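Local coordinates for transcriptional regulator, SorC family (Enterococcus faecalis, PDB 2O0M), which probably regulates transcription by binding DNA through an N-terminal domain and sensing a sugar ligand through its sugar-binding domain, as in other SorC-family proteins, at residues Ile330-Glu333 / Ala334-Asn337. Numbering follows the deposited sequence.
Sequences ITDE and AAAN
Asp332 and Ala336 are joined by the first backbone bond of the helix, Ala336 N to Asp332 O at 3.0 Å, as strand 328-332 runs straight into helix 333-339. The next bond in the series is Asn337 N to Glu333 O at 2.8 Å, the donor tilted 22° from the carbonyl plane. Asp332 is the N-cap. With chi1 at 58°, its carboxylate folds back over its own backbone and faces the start of the helix. There OD1 accepts from Ala335 N at 3.0 Å, met nearly along the C-O axis, with an N-H...O angle of 160°. OD1 also takes the backbone N of Gly309, and OD2 bonds the hydroxyl of Ser117. Both oxygens of this buried carboxylate are therefore satisfied, and the helix N-terminus would tend to stabilise its negative charge. The methyl of Ala335 lies against two oxygens, Thr331 OG1 at 3.3 Å from its CB and Asp332 OD1. On the more open side, water 1 bridges Glu333 and Asn337, one turn apart. It donates to Glu333 OE2 at 3.2 Å and accepts from Asn337 ND2 at 2.8 Å. The Thr331 hydroxyl is itself bonded to Ala307 O, and Glu333 OE1 to the backbone N of Gly115. The whole is an Asp N-cap at a strand-to-helix junction, at the C-terminal end of a strand lying between the parallel strands 109-113 and 302-306, in the Rossmann-like putative sugar-binding domain.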
loop_
_atom_site.group_PDB
_atom_site.type_symbol
_atom_site.label_atom_id
_atom_site.label_comp_id
_atom_site.label_asym_id
_atom_site.label_seq_id
_atom_site.Cartn_x
_atom_site.Cartn_y
_atom_site.Cartn_z
ATOM N N ILE A 330 -7.337 0.198 -7.778
ATOM C CA ILE A 330 -6.816 -0.294 -9.059
ATOM C C ILE A 330 -6.718 -1.806 -8.937
ATOM O O ILE A 330 -6.036 -2.326 -8.054
ATOM C CB ILE A 330 -5.431 0.274 -9.395
ATOM C CG1 ILE A 330 -5.509 1.802 -9.461
ATOM C CG2 ILE A 330 -4.921 -0.335 -10.708
ATOM C CD1 ILE A 330 -4.191 2.499 -9.607
ATOM N N THR A 331 -7.407 -2.510 -9.822
ATOM C CA THR A 331 -7.479 -3.955 -9.742
ATOM C C THR A 331 -7.573 -4.535 -11.154
ATOM O O THR A 331 -7.414 -3.817 -12.149
ATOM C CB THR A 331 -8.680 -4.372 -8.853
ATOM O OG1 THR A 331 -8.610 -5.770 -8.534
ATOM C CG2 THR A 331 -10.027 -4.017 -9.488
ATOM N N ASP A 332 -7.821 -5.826 -11.240
ATOM C CA ASP A 332 -7.956 -6.450 -12.557
ATOM C C ASP A 332 -9.255 -7.222 -12.696
ATOM O O ASP A 332 -10.018 -7.360 -11.744
ATOM C CB ASP A 332 -6.725 -7.286 -12.921
ATOM C CG ASP A 332 -6.420 -8.389 -11.926
ATOM O OD1 ASP A 332 -7.311 -8.788 -11.155
ATOM O OD2 ASP A 332 -5.265 -8.871 -11.936
ATOM N N GLU A 333 -9.512 -7.678 -13.918
ATOM C CA GLU A 333 -10.728 -8.406 -14.227
ATOM C C GLU A 333 -10.837 -9.667 -13.392
ATOM O O GLU A 333 -11.922 -10.039 -12.964
ATOM C CB GLU A 333 -10.774 -8.794 -15.711
ATOM C CG GLU A 333 -11.088 -7.654 -16.663
ATOM C CD GLU A 333 -11.315 -8.142 -18.100
ATOM O OE1 GLU A 333 -10.372 -8.702 -18.700
ATOM O OE2 GLU A 333 -12.438 -7.968 -18.630
ATOM N N ALA A 334 -9.717 -10.342 -13.173
ATOM C CA ALA A 334 -9.760 -11.606 -12.451
ATOM C C ALA A 334 -10.255 -11.398 -11.020
ATOM O O ALA A 334 -11.096 -12.149 -10.527
ATOM C CB ALA A 334 -8.423 -12.275 -12.477
ATOM N N ALA A 335 -9.769 -10.350 -10.367
ATOM C CA ALA A 335 -10.223 -10.047 -9.011
ATOM C C ALA A 335 -11.685 -9.599 -8.998
ATOM O O ALA A 335 -12.479 -10.086 -8.198
ATOM C CB ALA A 335 -9.340 -8.986 -8.378
ATOM N N ALA A 336 -12.024 -8.681 -9.894
ATOM C CA ALA A 336 -13.369 -8.131 -9.972
ATOM C C ALA A 336 -14.413 -9.207 -10.272
ATOM O O ALA A 336 -15.434 -9.277 -9.596
ATOM C CB ALA A 336 -13.427 -7.023 -11.019
ATOM N N ASN A 337 -14.172 -10.028 -11.293
ATOM C CA ASN A 337 -15.113 -11.107 -11.627
ATOM C C ASN A 337 -15.368 -12.022 -10.425
ATOM O O ASN A 337 -16.498 -12.427 -10.175
ATOM C CB ASN A 337 -14.612 -11.946 -12.810
ATOM C CG ASN A 337 -14.693 -11.214 -14.141
ATOM O OD1 ASN A 337 -15.474 -10.274 -14.315
ATOM N ND2 ASN A 337 -13.889 -11.663 -15.100
HETATM O O HOH W 1 -14.359 -10.172 -17.404
#